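PDB 2VSE: mosquitocidal toxin from Lysinibacillus sphaericus, which acts as a mosquito-killing toxin, probably ADP-ribosylating host-cell proteins through an enzymatic domain joined to four ricin-B-type lectin domains that are thought to bind sugars. Local coordinates for residues K721-I726 with H763-T768; V803-Q808 with P816-Q821. One frame throughout, in Å; residues are numbered along the deposited sequence.

Contact 1 (K721-I726 with H763-T768)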
loop_
_atom_site.group_PDB
_atom_site.type_symbol
_atom_site.label_atom_id
_atom_site.label_comp_id
_atom_site.label_asym_id
_atom_site.label_seq_id
_atom_site.Cartn_x
_atom_site.Cartn_y
_atom_site.Cartn_z
ATOM N N LYS A 721 -40.553 -19.313 -23.067
ATOM C CA LYS A 721 -39.129 -19.291 -23.455
ATOM C C LYS A 721 -38.950 -18.555 -24.783
ATOM O O LYS A 721 -38.162 -18.965 -25.643
ATOM C CB LYS A 721 -38.503 -20.711 -23.522
ATOM C CG LYS A 721 -38.656 -21.556 -22.261
ATOM C CD LYS A 721 -37.710 -22.755 -22.290
ATOM C CE LYS A 721 -38.295 -23.976 -21.564
ATOM N NZ LYS A 721 -38.526 -23.707 -20.103
ATOM N N THR A 722 -39.682 -17.460 -24.943
ATOM C CA THR A 722 -39.606 -16.674 -26.180
ATOM C C THR A 722 -38.970 -15.309 -25.973
ATOM O O THR A 722 -38.310 -14.814 -26.874
ATOM C CB THR A 722 -40.981 -16.468 -26.818
ATOM O OG1 THR A 722 -41.877 -15.961 -25.819
ATOM C CG2 THR A 722 -41.511 -17.775 -27.398
ATOM N N GLN A 723 -39.157 -14.716 -24.792
ATOM C CA GLN A 723 -38.753 -13.327 -24.530
ATOM C C GLN A 723 -38.121 -13.141 -23.156
ATOM O O GLN A 723 -38.438 -13.869 -22.212
ATOM C CB GLN A 723 -39.952 -12.385 -24.586
ATOM C CG GLN A 723 -40.741 -12.379 -25.909
ATOM C CD GLN A 723 -42.069 -11.627 -25.788
ATOM O OE1 GLN A 723 -42.587 -11.423 -24.688
ATOM N NE2 GLN A 723 -42.609 -11.199 -26.920
ATOM N N ALA A 724 -37.225 -12.166 -23.050
ATOM C CA ALA A 724 -36.730 -11.738 -21.754
ATOM C C ALA A 724 -37.696 -10.702 -21.202
ATOM O O ALA A 724 -38.168 -9.841 -21.948
ATOM C CB ALA A 724 -35.343 -11.138 -21.876
ATOM N N VAL A 725 -37.986 -10.789 -19.908
ATOM C CA VAL A 725 -38.798 -9.789 -19.217
ATOM C C VAL A 725 -38.137 -9.422 -17.901
ATOM O O VAL A 725 -37.162 -10.083 -17.481
ATOM C CB VAL A 725 -40.236 -10.315 -18.894
ATOM C CG1 VAL A 725 -40.998 -10.696 -20.185
ATOM C CG2 VAL A 725 -40.182 -11.491 -17.887
ATOM N N ILE A 726 -38.672 -8.403 -17.232
ATOM C CA ILE A 726 -38.237 -8.051 -15.872
ATOM C C ILE A 726 -39.249 -8.634 -14.902
ATOM O O ILE A 726 -40.424 -8.701 -15.203
ATOM C CB ILE A 726 -38.163 -6.509 -15.661
ATOM C CG1 ILE A 726 -37.160 -6.128 -14.570
ATOM C CG2 ILE A 726 -39.557 -5.922 -15.321
ATOM C CD1 ILE A 726 -35.702 -6.381 -14.898
ATOM N N HIS A 763 -35.267 -1.072 -30.647
ATOM C CA HIS A 763 -36.705 -0.876 -30.268
ATOM C C HIS A 763 -37.456 -2.198 -29.991
ATOM O O HIS A 763 -38.595 -2.187 -29.574
ATOM C CB HIS A 763 -37.500 0.049 -31.264
ATOM C CG HIS A 763 -38.599 0.907 -30.631
ATOM N ND1 HIS A 763 -39.911 0.868 -31.056
ATOM C CD2 HIS A 763 -38.560 1.871 -29.670
ATOM C CE1 HIS A 763 -40.636 1.751 -30.387
ATOM N NE2 HIS A 763 -39.855 2.374 -29.511
ATOM N N ASN A 764 -36.831 -3.355 -30.214
ATOM C CA ASN A 764 -37.623 -4.595 -30.161
ATOM C C ASN A 764 -37.381 -5.396 -28.904
ATOM O O ASN A 764 -36.337 -5.285 -28.297
ATOM C CB ASN A 764 -37.439 -5.397 -31.423
ATOM C CG ASN A 764 -37.896 -4.637 -32.633
ATOM O OD1 ASN A 764 -38.699 -3.727 -32.513
ATOM N ND2 ASN A 764 -37.386 -4.995 -33.807
ATOM N N ILE A 765 -38.375 -6.160 -28.487
ATOM C CA ILE A 765 -38.202 -7.077 -27.378
ATOM C C ILE A 765 -37.037 -8.055 -27.636
ATOM O O ILE A 765 -36.842 -8.560 -28.729
ATOM C CB ILE A 765 -39.526 -7.849 -27.076
ATOM C CG1 ILE A 765 -40.620 -6.869 -26.581
ATOM C CG2 ILE A 765 -39.291 -9.022 -26.089
ATOM C CD1 ILE A 765 -42.066 -7.394 -26.654
ATOM N N VAL A 766 -36.262 -8.306 -26.600
ATOM C CA VAL A 766 -35.175 -9.261 -26.675
ATOM C C VAL A 766 -35.703 -10.690 -26.578
ATOM O O VAL A 766 -36.420 -11.026 -25.627
ATOM C CB VAL A 766 -34.176 -8.965 -25.568
ATOM C CG1 VAL A 766 -33.009 -9.895 -25.663
ATOM C CG2 VAL A 766 -33.726 -7.507 -25.692
ATOM N N ALA A 767 -35.361 -11.517 -27.562
ATOM C CA ALA A 767 -35.823 -12.919 -27.574
ATOM C C ALA A 767 -34.920 -13.830 -26.730
ATOM O O ALA A 767 -33.805 -13.454 -26.343
ATOM C CB ALA A 767 -35.924 -13.458 -29.006
ATOM N N THR A 768 -35.423 -15.022 -26.444
ATOM C CA THR A 768 -34.579 -16.093 -25.946
ATOM C C THR A 768 -34.652 -17.164 -27.014
ATOM O O THR A 768 -35.712 -17.699 -27.263
ATOM C CB THR A 768 -35.079 -16.635 -24.593
ATOM O OG1 THR A 768 -36.410 -17.153 -24.737
ATOM C CG2 THR A 768 -35.056 -15.552 -23.516
#

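Contact 2 (V803-Q808 with P816-Q821)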
loop_
_atom_site.group_PDB
_atom_site.type_symbol
_atom_site.label_atom_id
_atom_site.label_comp_id
_atom_site.label_asym_id
_atom_site.label_seq_id
_atom_site.Cartn_x
_atom_site.Cartn_y
_atom_site.Cartn_z
ATOM N N VAL A 803 -28.495 -1.444 -26.393
ATOM C CA VAL A 803 -28.230 -2.035 -25.093
ATOM C C VAL A 803 -29.530 -2.518 -24.408
ATOM O O VAL A 803 -30.626 -2.001 -24.674
ATOM C CB VAL A 803 -27.459 -1.051 -24.173
ATOM C CG1 VAL A 803 -26.291 -0.398 -24.940
ATOM C CG2 VAL A 803 -28.402 0.026 -23.559
ATOM N N LEU A 804 -29.415 -3.516 -23.535
ATOM C CA LEU A 804 -30.586 -4.019 -22.836
ATOM C C LEU A 804 -31.204 -2.891 -22.034
ATOM O O LEU A 804 -30.491 -2.095 -21.424
ATOM C CB LEU A 804 -30.241 -5.175 -21.909
ATOM C CG LEU A 804 -29.713 -6.455 -22.555
ATOM C CD1 LEU A 804 -29.540 -7.522 -21.474
ATOM C CD2 LEU A 804 -30.653 -6.914 -23.675
ATOM N N ASP A 805 -32.537 -2.842 -22.037
ATOM C CA ASP A 805 -33.276 -1.706 -21.542
ATOM C C ASP A 805 -34.623 -2.230 -21.036
ATOM O O ASP A 805 -35.356 -2.935 -21.758
ATOM C CB ASP A 805 -33.419 -0.684 -22.675
ATOM C CG ASP A 805 -34.382 0.461 -22.352
ATOM O OD1 ASP A 805 -35.537 0.156 -21.952
ATOM O OD2 ASP A 805 -33.998 1.660 -22.548
ATOM N N VAL A 806 -34.953 -1.907 -19.791
ATOM C CA VAL A 806 -36.271 -2.245 -19.236
ATOM C C VAL A 806 -37.299 -1.282 -19.826
ATOM O O VAL A 806 -37.269 -0.070 -19.527
ATOM C CB VAL A 806 -36.294 -2.155 -17.686
ATOM C CG1 VAL A 806 -37.687 -2.559 -17.142
ATOM C CG2 VAL A 806 -35.199 -3.045 -17.080
ATOM N N PHE A 807 -38.178 -1.836 -20.669
ATOM C CA PHE A 807 -39.074 -1.069 -21.526
ATOM C C PHE A 807 -39.767 0.063 -20.786
ATOM O O PHE A 807 -40.420 -0.170 -19.764
ATOM C CB PHE A 807 -40.104 -2.005 -22.164
ATOM C CG PHE A 807 -41.250 -1.303 -22.850
ATOM C CD1 PHE A 807 -41.025 -0.364 -23.844
ATOM C CD2 PHE A 807 -42.559 -1.618 -22.518
ATOM C CE1 PHE A 807 -42.081 0.257 -24.481
ATOM C CE2 PHE A 807 -43.629 -1.024 -23.160
ATOM C CZ PHE A 807 -43.394 -0.077 -24.147
ATOM N N GLN A 808 -39.605 1.288 -21.294
ATOM C CA GLN A 808 -40.357 2.438 -20.780
ATOM C C GLN A 808 -39.986 2.783 -19.330
ATOM O O GLN A 808 -40.603 3.615 -18.697
ATOM C CB GLN A 808 -41.884 2.221 -20.909
ATOM C CG GLN A 808 -42.429 2.730 -22.198
ATOM C CD GLN A 808 -43.927 2.589 -22.359
ATOM O OE1 GLN A 808 -44.618 1.887 -21.615
ATOM N NE2 GLN A 808 -44.440 3.279 -23.336
ATOM N N PRO A 816 -41.420 -6.291 -20.778
ATOM C CA PRO A 816 -40.343 -6.850 -21.603
ATOM C C PRO A 816 -39.018 -6.098 -21.479
ATOM O O PRO A 816 -39.010 -4.917 -21.127
ATOM C CB PRO A 816 -40.883 -6.699 -23.029
ATOM C CG PRO A 816 -41.926 -5.706 -22.941
ATOM C CD PRO A 816 -42.552 -5.833 -21.595
ATOM N N ILE A 817 -37.917 -6.796 -21.774
ATOM C CA ILE A 817 -36.621 -6.167 -21.984
ATOM C C ILE A 817 -36.569 -5.926 -23.477
ATOM O O ILE A 817 -36.918 -6.819 -24.255
ATOM C CB ILE A 817 -35.467 -7.103 -21.516
ATOM C CG1 ILE A 817 -35.760 -7.690 -20.127
ATOM C CG2 ILE A 817 -34.115 -6.395 -21.484
ATOM C CD1 ILE A 817 -35.729 -6.674 -18.975
ATOM N N ILE A 818 -36.231 -4.700 -23.877
ATOM C CA ILE A 818 -36.015 -4.345 -25.298
ATOM C C ILE A 818 -34.537 -4.007 -25.468
ATOM O O ILE A 818 -33.760 -4.084 -24.482
ATOM C CB ILE A 818 -36.893 -3.153 -25.752
ATOM C CG1 ILE A 818 -36.632 -1.917 -24.885
ATOM C CG2 ILE A 818 -38.390 -3.524 -25.763
ATOM C CD1 ILE A 818 -37.000 -0.606 -25.552
ATOM N N THR A 819 -34.125 -3.663 -26.684
ATOM C CA THR A 819 -32.814 -3.023 -26.829
ATOM C C THR A 819 -33.046 -1.627 -27.346
ATOM O O THR A 819 -33.916 -1.419 -28.164
ATOM C CB THR A 819 -31.863 -3.746 -27.773
ATOM O OG1 THR A 819 -32.534 -4.010 -29.012
ATOM C CG2 THR A 819 -31.359 -5.053 -27.150
ATOM N N TYR A 820 -32.247 -0.683 -26.873
ATOM C CA TYR A 820 -32.463 0.710 -27.155
ATOM C C TYR A 820 -31.121 1.392 -27.150
ATOM O O TYR A 820 -30.144 0.844 -26.621
ATOM C CB TYR A 820 -33.388 1.314 -26.073
ATOM C CG TYR A 820 -34.114 2.548 -26.549
ATOM C CD1 TYR A 820 -35.010 2.475 -27.591
ATOM C CD2 TYR A 820 -33.855 3.798 -25.997
ATOM C CE1 TYR A 820 -35.663 3.609 -28.059
ATOM C CE2 TYR A 820 -34.478 4.931 -26.466
ATOM C CZ TYR A 820 -35.393 4.826 -27.495
ATOM O OH TYR A 820 -36.046 5.942 -27.971
ATOM N N GLN A 821 -31.059 2.581 -27.736
ATOM C CA GLN A 821 -29.832 3.382 -27.673
ATOM C C GLN A 821 -29.430 3.647 -26.221
ATOM O O GLN A 821 -30.286 3.775 -25.324
ATOM C CB GLN A 821 -30.024 4.715 -28.389
ATOM C CG GLN A 821 -30.140 4.567 -29.899
ATOM C CD GLN A 821 -31.599 4.339 -30.412
ATOM O OE1 GLN A 821 -32.515 3.906 -29.669
ATOM N NE2 GLN A 821 -31.800 4.640 -31.707
#

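Contact 1 (K721-I726 with H763-T768)
Q723 and A767 meet where the two segments come nearest, their CA atoms 4.2 Å apart, and the backbone bonds that join the segments lie to each side of this pair. On one side the N-H of A724 reaches the carbonyl O of V766 over 2.9 Å, almost straight at 171°. On the other, the N-H of T768 donates to T722 O, with T768 N also 2.9 Å away but well above the plane of that carbonyl. The same T722 O lies 3.2 Å from A767 CA, a C-H...O contact beside which the methyl of A767 also touches that oxygen.

Side chains fill in around this short bridge. A chi1 of -65° sets CG1 of I765 beside the backbone N and swings the CG2 methyl to the far side from that N, against Q723, where it lies 3.7 Å from CG. The two side chains slant across one another: the aliphatic stem of the glutamine meets CG2, and its amide also lies against the isoleucine, NE2 near CD1. T768 turns its hydroxyl toward the other segment, OG1 standing 2.7 Å from K721 O, and its CG2 lies against the backbone of Q723. A724 and V766 are compact apolar residues suited to the buried side, where L757 touches both.

One step further out, the side-chain OD1 of N718 accepts bonds from the N-H groups of T722 and Q723, probably helping to fix the bend before strand 724-728. With directions 136° apart, the segments meet over a few residues and diverge: two backbone bonds hold the bridge, and apolar contact surrounds it.

Contact 2 (V803-Q808 with P816-Q821)
The F807 ring has CG of its own neighbour Q808 over one face, toward the rim, and CD1 of I818 at its edge, near the ring plane. P816 CG comes in obliquely, 4.2 Å from F807 CD2; proline and phenylalanine lie side by side, two apolar groups next to each other. The Y820 ring carries OE1 of Q821 over the centre of one face. Y820 CB, just outside the ring, lies 3.6 Å from D805 OD2, with the carboxylate and ring planes turned 68° apart.

D805 has CG anti to its backbone N (chi1 170°), which lays the carboxylate alongside I818 and Y820 on the face that V803 shares. There OD1 rests near I818 CG1, while OD2 accepts a bond from the amide NE2 of Q828, a polar partner for a buried acid. L804, V806, I817 and T819 point to the other face, where branched and apolar side chains suit the interior: L804 CB meets I817 CG2 at 4.1 Å, and W830 packs against L804, V806 and I817.

Between the strands, V803 and Y820 bond in both directions. I818 N donates to D805 O over 2.9 Å (161°), whereas the bond from D805 N to I818 O is weak. F807 N also donates to P816 O, at 3.2 Å. This is a twisted antiparallel beta hairpin, strands 802-806 and 817-821, of the kind from which the beta-trefoil of ricin-B lectins is built.

How the contacts relate
Both contacts belong to the last ricin-B-type domain, with centres about 9 Å apart, and strand 817-821 is what ties them together. The edge of 817-821 turned away from 803-808 receives the 763-768 segment: H763 N lies 2.8 Å from T819 O and V766 N lies 2.9 Å from I817 O, both probable hydrogen bonds. I765 packs on both Q723 and P816, its CG1 lying 3.6 Å from P816 CB. A724 likewise bonds to I817 through the backbone. Both segments of contact 1 precede those of contact 2 in the sequence, yet in space 721-726, 763-768 and 803-808 all touch I817.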